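Local coordinates for exopolysaccharide biosynthesis protein (Pantoea stewartii subsp. stewartii DC283, PDB 6TGF), which probably acts as a hydrolase that modifies the exopolysaccharide of the bacterial biofilm, as a trimer with a bacteriophage tailspike-like parallel beta-helix fold, at residues S323-I329 with L347-C352; T371-D377 with V395-S401; K428-R434 with N450-N456. All blocks are in the same frame, centred on the assembly; numbering follows the deposited sequence.

Interaction 1: S323-I329 with L347-C352; sequences SARWVEI and LLRNTC. With EDO (1,2-ethanediol), chain C.
The side-chain amide of N350 meets the backbone of A324 at both its ends. OD1 accepts from A324 N at 3.0 Å, while ND2 donates to A324 O at 2.8 Å, and a weak bond from C352 N also reaches OD1. This double grip joins two successive coils of the tailspike-like parallel beta-helix, where 323-329 rounds a corner from one sheet to the next and 347-352 belongs to the following turn. CG stands anti to the backbone N of N350 (chi1 -167°), which carries the amide across to A324. There ND2 points to A324 O in both the amide and the carbonyl plane, whereas A324 N comes to OD1 tilted from the plane. The two bonds fix the rotation of a buried amide and give both its oxygen and its nitrogen a backbone partner. C352 closes over the same corner, its CB 3.4 Å from A324 O, and S323 OG lies against C352 CA. Past the corner, strands 327-329 and 348-350 run nearly antiparallel on separate walls, about 10.2 Å apart between axes; V327, I329, L348 and N350 each point toward the other segment. I329 CD1 rests on L348 CD1 at 3.5 Å, and F358 of strand 356-366 packs on V327 and I329. At the outer side of the corner, W326 turns its ring edge-to-face to Y304 and F305 of the second subunit, and R325 CG lies over one face of the indole. R325 NH2 donates to O1 of a 1,2-ethanediol at 3.2 Å, with O1 at the guanidinium edge and C2 at the indole edge.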
# COMPACT_ATOMS: atom_id res chain seq x y z
N SER B 323 -0.81 1.36 -28.60
CA SER B 323 -2.08 0.59 -28.67
C SER B 323 -1.82 -0.84 -28.18
O SER B 323 -1.64 -1.74 -29.03
CB SER B 323 -2.65 0.61 -30.07
OG SER B 323 -3.84 -0.17 -30.14
N ALA B 324 -1.80 -1.03 -26.85
CA ALA B 324 -1.49 -2.30 -26.17
C ALA B 324 -2.51 -2.57 -25.05
O ALA B 324 -3.03 -1.59 -24.48
CB ALA B 324 -0.08 -2.26 -25.63
N ARG B 325 -2.77 -3.84 -24.76
CA ARG B 325 -3.68 -4.29 -23.66
C ARG B 325 -3.01 -4.01 -22.31
O ARG B 325 -3.71 -3.52 -21.40
CB ARG B 325 -4.03 -5.77 -23.81
CG ARG B 325 -5.03 -6.27 -22.77
CD ARG B 325 -5.60 -7.64 -23.10
NE ARG B 325 -6.48 -8.18 -22.07
CZ ARG B 325 -7.74 -7.80 -21.85
NH1 ARG B 325 -8.31 -6.85 -22.59
NH2 ARG B 325 -8.44 -8.38 -20.89
N TRP B 326 -1.72 -4.31 -22.19
CA TRP B 326 -0.90 -4.08 -20.96
C TRP B 326 0.14 -2.99 -21.24
O TRP B 326 0.86 -3.10 -22.25
CB TRP B 326 -0.24 -5.38 -20.50
CG TRP B 326 -1.21 -6.36 -19.89
CD1 TRP B 326 -1.69 -6.35 -18.62
CD2 TRP B 326 -1.82 -7.49 -20.55
NE1 TRP B 326 -2.55 -7.40 -18.43
CE2 TRP B 326 -2.65 -8.11 -19.59
CE3 TRP B 326 -1.74 -8.03 -21.83
CZ2 TRP B 326 -3.40 -9.25 -19.89
CZ3 TRP B 326 -2.47 -9.15 -22.13
CH2 TRP B 326 -3.29 -9.75 -21.17
N VAL B 327 0.22 -1.98 -20.36
CA VAL B 327 1.15 -0.82 -20.46
C VAL B 327 1.78 -0.58 -19.08
O VAL B 327 1.04 -0.55 -18.09
CB VAL B 327 0.43 0.44 -20.99
CG1 VAL B 327 1.36 1.64 -21.05
CG2 VAL B 327 -0.20 0.19 -22.35
N GLU B 328 3.11 -0.41 -19.05
CA GLU B 328 3.90 -0.07 -17.84
C GLU B 328 4.81 1.13 -18.17
O GLU B 328 5.66 0.99 -19.06
CB GLU B 328 4.71 -1.28 -17.36
CG GLU B 328 3.87 -2.53 -17.13
CD GLU B 328 4.63 -3.74 -16.62
OE1 GLU B 328 5.80 -3.93 -17.02
OE2 GLU B 328 4.05 -4.51 -15.83
N ILE B 329 4.60 2.26 -17.49
CA ILE B 329 5.48 3.46 -17.53
C ILE B 329 6.05 3.68 -16.12
O ILE B 329 5.25 3.72 -15.17
CB ILE B 329 4.73 4.72 -18.01
CG1 ILE B 329 3.79 4.43 -19.18
CG2 ILE B 329 5.71 5.83 -18.34
CD1 ILE B 329 3.02 5.64 -19.66
N LEU B 347 2.71 12.83 -22.67
CA LEU B 347 3.78 11.80 -22.60
C LEU B 347 3.34 10.55 -23.36
O LEU B 347 4.09 10.11 -24.26
CB LEU B 347 4.12 11.48 -21.14
CG LEU B 347 5.11 10.34 -20.92
CD1 LEU B 347 6.39 10.56 -21.71
CD2 LEU B 347 5.42 10.15 -19.45
N LEU B 348 2.19 9.98 -23.00
CA LEU B 348 1.67 8.72 -23.61
C LEU B 348 0.15 8.78 -23.75
O LEU B 348 -0.52 9.27 -22.82
CB LEU B 348 2.09 7.52 -22.74
CG LEU B 348 1.68 6.15 -23.29
CD1 LEU B 348 2.81 5.14 -23.16
CD2 LEU B 348 0.42 5.64 -22.60
N ARG B 349 -0.36 8.29 -24.89
CA ARG B 349 -1.78 7.93 -25.10
C ARG B 349 -1.86 6.47 -25.55
O ARG B 349 -1.13 6.09 -26.48
CB ARG B 349 -2.44 8.82 -26.16
CG ARG B 349 -3.81 8.32 -26.61
CD ARG B 349 -4.64 9.35 -27.33
NE ARG B 349 -4.02 9.81 -28.56
CZ ARG B 349 -4.50 10.79 -29.33
NH1 ARG B 349 -5.60 11.43 -28.99
NH2 ARG B 349 -3.86 11.13 -30.43
N ASN B 350 -2.72 5.68 -24.90
CA ASN B 350 -3.06 4.28 -25.29
C ASN B 350 -4.45 4.29 -25.93
O ASN B 350 -5.40 4.75 -25.26
CB ASN B 350 -2.97 3.33 -24.09
CG ASN B 350 -2.98 1.87 -24.47
OD1 ASN B 350 -2.90 1.52 -25.65
ND2 ASN B 350 -3.08 1.00 -23.49
N THR B 351 -4.56 3.83 -27.18
CA THR B 351 -5.81 3.86 -27.99
C THR B 351 -6.33 2.44 -28.25
O THR B 351 -7.31 2.32 -29.01
CB THR B 351 -5.59 4.62 -29.31
OG1 THR B 351 -4.39 4.14 -29.92
CG2 THR B 351 -5.49 6.11 -29.12
N CYS B 352 -5.71 1.42 -27.65
CA CYS B 352 -6.16 0.00 -27.75
C CYS B 352 -7.57 -0.13 -27.17
O CYS B 352 -7.77 0.11 -25.99
CB CYS B 352 -5.22 -0.93 -27.00
SG CYS B 352 -5.74 -2.67 -27.05
C1 EDO C . -6.52 -11.97 -19.54
O1 EDO C . -6.62 -10.57 -19.37
C2 EDO C . -5.12 -12.44 -19.73
O2 EDO C . -4.88 -13.76 -19.27

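Interaction 2: T371-D377 with V395-S401; sequences TALSLLD and VIQAGWS
L373 and I396 point the same way from neighbouring parallel strands, with L373 CD1 beside I396 CD1 at 3.9 Å. Further along, L375 CB meets A398 CB, and F358 backs both L373 and L375, making this inward face the buried, apolar one. Backbone bonds zip the strands together, from L373 N to V395 O (2.8 Å) on to D377 N with G399 O.

The other face, with S374, Q397 and L376, is more polar and partly exposed. S374 OG donates to Q397 OE1 at 2.7 Å, almost in line with its C=O bond (172°). Q397 reaches it through a bend at its second torsion (chi2 -87°), while T371 CG2 crosses beside Q397 CB. G399 has no side chain on this face; there L376 CD1 reaches over to the backbone of W400, 3.5 Å from its C. Where the strands end, D377 OD1 receives S401 N at 3.0 Å on the syn side of the carboxylate, slightly out of its plane, linking the two segments just beyond the last strand pair. Stacked parallel strands in register, with an apolar interior and a polar, partly exposed outside, are the hallmark of the right-handed parallel beta-helix.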
# COMPACT_ATOMS: atom_id res chain seq x y z
N THR B 371 -2.23 16.53 -22.66
CA THR B 371 -2.72 15.52 -21.67
C THR B 371 -1.56 14.58 -21.33
O THR B 371 -1.16 13.82 -22.22
CB THR B 371 -3.94 14.77 -22.21
OG1 THR B 371 -4.97 15.71 -22.49
CG2 THR B 371 -4.47 13.73 -21.24
N ALA B 372 -1.05 14.63 -20.10
CA ALA B 372 0.14 13.86 -19.64
C ALA B 372 -0.07 12.37 -19.91
O ALA B 372 0.79 11.76 -20.56
CB ALA B 372 0.41 14.14 -18.18
N LEU B 373 -1.18 11.80 -19.42
CA LEU B 373 -1.57 10.38 -19.63
C LEU B 373 -3.03 10.33 -20.12
O LEU B 373 -3.89 10.94 -19.46
CB LEU B 373 -1.41 9.61 -18.32
CG LEU B 373 0.03 9.33 -17.89
CD1 LEU B 373 0.07 8.76 -16.48
CD2 LEU B 373 0.73 8.39 -18.86
N SER B 374 -3.27 9.61 -21.22
CA SER B 374 -4.61 9.40 -21.83
C SER B 374 -4.87 7.90 -21.99
O SER B 374 -4.14 7.25 -22.77
CB SER B 374 -4.71 10.12 -23.15
OG SER B 374 -5.99 9.92 -23.74
N LEU B 375 -5.86 7.36 -21.27
CA LEU B 375 -6.22 5.92 -21.25
C LEU B 375 -7.65 5.74 -21.78
O LEU B 375 -8.45 6.69 -21.68
CB LEU B 375 -6.09 5.39 -19.82
CG LEU B 375 -4.75 5.65 -19.13
CD1 LEU B 375 -4.76 5.11 -17.71
CD2 LEU B 375 -3.59 5.06 -19.92
N LEU B 376 -7.95 4.55 -22.32
CA LEU B 376 -9.26 4.22 -22.95
C LEU B 376 -9.74 2.85 -22.47
O LEU B 376 -8.92 1.91 -22.45
CB LEU B 376 -9.09 4.25 -24.47
CG LEU B 376 -10.37 4.09 -25.29
CD1 LEU B 376 -11.33 5.25 -25.03
CD2 LEU B 376 -10.05 3.99 -26.77
N ASP B 377 -11.02 2.75 -22.10
CA ASP B 377 -11.69 1.49 -21.67
C ASP B 377 -10.81 0.77 -20.63
O ASP B 377 -10.52 -0.43 -20.81
CB ASP B 377 -11.98 0.59 -22.87
CG ASP B 377 -12.90 1.21 -23.90
OD1 ASP B 377 -13.73 2.06 -23.52
OD2 ASP B 377 -12.79 0.84 -25.09
N VAL B 395 -3.68 16.03 -16.64
CA VAL B 395 -2.57 15.16 -16.16
C VAL B 395 -3.00 13.70 -16.32
O VAL B 395 -2.54 13.06 -17.28
CB VAL B 395 -2.16 15.53 -14.72
CG1 VAL B 395 -1.05 14.63 -14.19
CG2 VAL B 395 -1.74 16.99 -14.62
N ILE B 396 -3.86 13.19 -15.43
CA ILE B 396 -4.40 11.80 -15.49
C ILE B 396 -5.79 11.85 -16.15
O ILE B 396 -6.74 12.31 -15.48
CB ILE B 396 -4.45 11.15 -14.09
CG1 ILE B 396 -3.17 11.40 -13.28
CG2 ILE B 396 -4.77 9.66 -14.20
CD1 ILE B 396 -1.91 10.89 -13.94
N GLN B 397 -5.88 11.41 -17.40
CA GLN B 397 -7.13 11.39 -18.20
C GLN B 397 -7.45 9.95 -18.60
O GLN B 397 -6.51 9.23 -19.02
CB GLN B 397 -6.99 12.29 -19.43
CG GLN B 397 -8.29 12.53 -20.19
CD GLN B 397 -8.57 11.47 -21.23
OE1 GLN B 397 -7.69 11.07 -21.99
NE2 GLN B 397 -9.81 11.01 -21.27
N ALA B 398 -8.71 9.54 -18.47
CA ALA B 398 -9.23 8.22 -18.90
C ALA B 398 -10.66 8.39 -19.44
O ALA B 398 -11.49 8.99 -18.73
CB ALA B 398 -9.18 7.24 -17.75
N GLY B 399 -10.91 7.88 -20.65
CA GLY B 399 -12.23 7.91 -21.32
C GLY B 399 -12.66 6.52 -21.75
O GLY B 399 -12.02 5.54 -21.32
N TRP B 400 -13.72 6.43 -22.56
CA TRP B 400 -14.34 5.16 -23.03
C TRP B 400 -14.75 5.30 -24.50
O TRP B 400 -14.85 6.44 -24.98
CB TRP B 400 -15.52 4.79 -22.13
CG TRP B 400 -16.54 5.88 -22.00
CD1 TRP B 400 -17.59 6.13 -22.83
CD2 TRP B 400 -16.58 6.90 -20.99
NE1 TRP B 400 -18.29 7.22 -22.40
CE2 TRP B 400 -17.70 7.72 -21.27
CE3 TRP B 400 -15.79 7.20 -19.87
CZ2 TRP B 400 -18.04 8.81 -20.47
CZ3 TRP B 400 -16.13 8.28 -19.08
CH2 TRP B 400 -17.24 9.07 -19.38
N SER B 401 -15.00 4.17 -25.17
CA SER B 401 -15.26 4.08 -26.63
C SER B 401 -16.77 4.03 -26.93
O SER B 401 -17.19 4.70 -27.89
CB SER B 401 -14.55 2.89 -27.23
OG SER B 401 -14.60 1.78 -26.36

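Interaction 3: K428-R434 with N450-N456; sequences KVLNLPR and NPGDISN
K428 sets CB and CG over G452, CB coming to 3.7 Å from G452 CA. The chain then runs extended beyond CG, bringing NZ to a water molecule at 3.1 Å. That water donates to N431 OD1 and to D453 OD2 (2.6 Å), so the ammonium and the carboxylate, whose charged atoms do not touch, are linked through solvent; their opposite charges may still attract. The other end of the N431 amide, ND2, bonds to D394 OD2.

D453 has CG anti to its own backbone N (chi1 -178°), and its two oxygens divide the work. OD2 serves the water and lies beside P433 CB at 3.6 Å, the two side chains crossing at about a right angle. OD1 takes S455 OG on its syn lone pair and also accepts S455 N, at 3.1 Å, from above the carboxylate plane, which makes an Asx turn at the end of the strand. S455 OG fits there because it stands between its backbone N and carbonyl carbon (chi1 58°).

These strands are adjacent rungs of one wall of the parallel beta-helix, joined by bonds such as D453 N to L430 O at 2.7 Å. On the inner side, L430 CB and L432 CB both face I454 CG2 at a looser 4.5 Å, and W459 packs on L432 and I454. A second water donates to L432 O and S455 O, bridging the two backbones beyond the strand pair, next to the R434 N to S455 O bond. Further on, R434 and N456 lie side by side and point the same way, CG against CB, with guanidinium and amide planes turned 80° apart. R434 NH1 goes on to D409 O, while N456 OD1 accepts from W502 N and its ND2 donates to D500 O.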
# COMPACT_ATOMS: atom_id res chain seq x y z
N LYS B 428 -7.58 19.75 -16.16
CA LYS B 428 -8.02 18.92 -15.01
C LYS B 428 -6.87 18.01 -14.59
O LYS B 428 -6.38 17.25 -15.44
CB LYS B 428 -9.26 18.10 -15.40
CG LYS B 428 -10.44 18.94 -15.87
CD LYS B 428 -11.57 18.14 -16.49
CE LYS B 428 -12.52 19.01 -17.29
NZ LYS B 428 -13.84 18.38 -17.45
N VAL B 429 -6.45 18.09 -13.32
CA VAL B 429 -5.38 17.21 -12.74
C VAL B 429 -5.85 15.76 -12.87
O VAL B 429 -5.06 14.92 -13.33
CB VAL B 429 -5.07 17.60 -11.28
CG1 VAL B 429 -4.13 16.60 -10.61
CG2 VAL B 429 -4.49 19.00 -11.18
N LEU B 430 -7.11 15.49 -12.49
CA LEU B 430 -7.80 14.19 -12.70
C LEU B 430 -8.99 14.41 -13.64
O LEU B 430 -9.96 15.06 -13.22
CB LEU B 430 -8.27 13.63 -11.35
CG LEU B 430 -7.22 13.59 -10.24
CD1 LEU B 430 -7.82 13.04 -8.95
CD2 LEU B 430 -6.01 12.77 -10.65
N ASN B 431 -8.90 13.90 -14.87
CA ASN B 431 -10.02 13.86 -15.85
C ASN B 431 -10.52 12.42 -15.92
O ASN B 431 -10.21 11.72 -16.91
CB ASN B 431 -9.59 14.42 -17.21
CG ASN B 431 -10.73 14.55 -18.20
OD1 ASN B 431 -11.87 14.19 -17.90
ND2 ASN B 431 -10.43 15.06 -19.38
N LEU B 432 -11.25 11.98 -14.89
CA LEU B 432 -11.60 10.55 -14.65
C LEU B 432 -13.09 10.41 -14.34
O LEU B 432 -13.46 9.93 -13.27
CB LEU B 432 -10.74 10.03 -13.50
CG LEU B 432 -9.23 10.04 -13.75
CD1 LEU B 432 -8.47 9.70 -12.48
CD2 LEU B 432 -8.85 9.08 -14.87
N PRO B 433 -14.00 10.79 -15.27
CA PRO B 433 -15.43 10.52 -15.11
C PRO B 433 -15.74 9.02 -15.21
O PRO B 433 -15.01 8.31 -15.89
CB PRO B 433 -16.08 11.29 -16.27
CG PRO B 433 -14.99 11.41 -17.31
CD PRO B 433 -13.70 11.52 -16.51
N ARG B 434 -16.81 8.58 -14.53
CA ARG B 434 -17.34 7.19 -14.58
C ARG B 434 -16.23 6.18 -14.25
O ARG B 434 -16.06 5.22 -15.02
CB ARG B 434 -17.93 6.89 -15.96
CG ARG B 434 -19.09 7.79 -16.36
CD ARG B 434 -19.74 7.27 -17.63
NE ARG B 434 -20.82 8.10 -18.11
CZ ARG B 434 -21.53 7.87 -19.22
NH1 ARG B 434 -21.26 6.81 -19.97
NH2 ARG B 434 -22.50 8.69 -19.57
N ASN B 450 -8.06 23.50 -11.39
CA ASN B 450 -9.09 22.44 -11.60
C ASN B 450 -8.56 21.11 -11.09
O ASN B 450 -7.96 20.35 -11.85
CB ASN B 450 -9.50 22.36 -13.07
CG ASN B 450 -10.12 23.65 -13.57
OD1 ASN B 450 -11.20 24.04 -13.13
ND2 ASN B 450 -9.44 24.33 -14.48
N PRO B 451 -8.74 20.79 -9.79
CA PRO B 451 -8.49 19.44 -9.27
C PRO B 451 -9.05 18.35 -10.19
O PRO B 451 -8.45 17.29 -10.26
CB PRO B 451 -9.20 19.47 -7.91
CG PRO B 451 -9.06 20.91 -7.46
CD PRO B 451 -9.16 21.72 -8.73
N GLY B 452 -10.17 18.64 -10.85
CA GLY B 452 -10.65 17.90 -12.03
C GLY B 452 -12.03 17.30 -11.84
O GLY B 452 -12.83 17.87 -11.07
N ASP B 453 -12.29 16.18 -12.52
CA ASP B 453 -13.63 15.54 -12.65
C ASP B 453 -13.53 14.06 -12.26
O ASP B 453 -12.83 13.32 -12.97
CB ASP B 453 -14.17 15.71 -14.07
CG ASP B 453 -15.56 15.14 -14.27
OD1 ASP B 453 -16.33 15.09 -13.29
OD2 ASP B 453 -15.87 14.74 -15.41
N ILE B 454 -14.21 13.67 -11.18
CA ILE B 454 -14.42 12.25 -10.77
C ILE B 454 -15.92 12.00 -10.61
O ILE B 454 -16.31 11.17 -9.77
CB ILE B 454 -13.62 11.91 -9.49
CG1 ILE B 454 -14.06 12.75 -8.28
CG2 ILE B 454 -12.12 12.04 -9.75
CD1 ILE B 454 -13.68 12.15 -6.95
N SER B 455 -16.74 12.69 -11.42
CA SER B 455 -18.22 12.62 -11.40
C SER B 455 -18.68 11.22 -11.85
O SER B 455 -17.93 10.56 -12.58
CB SER B 455 -18.83 13.70 -12.27
OG SER B 455 -18.36 13.59 -13.61
N ASN B 456 -19.88 10.81 -11.40
CA ASN B 456 -20.54 9.53 -11.78
C ASN B 456 -19.62 8.34 -11.45
O ASN B 456 -19.74 7.30 -12.13
CB ASN B 456 -20.94 9.54 -13.26
CG ASN B 456 -22.15 10.41 -13.54
OD1 ASN B 456 -23.20 10.23 -12.92
ND2 ASN B 456 -22.01 11.35 -14.46
O HOH W 1 -14.39 15.29 -17.49
O HOH W 2 -15.55 9.06 -11.87

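How the interactions relate
The three contacts follow one another along the chain, each closing before the next opens. All reach one parallel sheet, in which 346-350, 373-378, 396-399, 430-431 and 450-453 lie in that order. Centres of interactions 1 and 2 are about 10 Å apart, joined by probable hydrogen bonds from N350 N to S374 O and L347 N to A372 O; those of interactions 2 and 3 are about 11 Å apart, likewise joined by probable hydrogen bonds, I396 N to V429 O and N431 N to I396 O. Interactions 1 and 3, about 20 Å apart between centres, do not touch. The sheet is thus a continuous wall along the beta-helix, and of the three only interaction 1 meets another subunit.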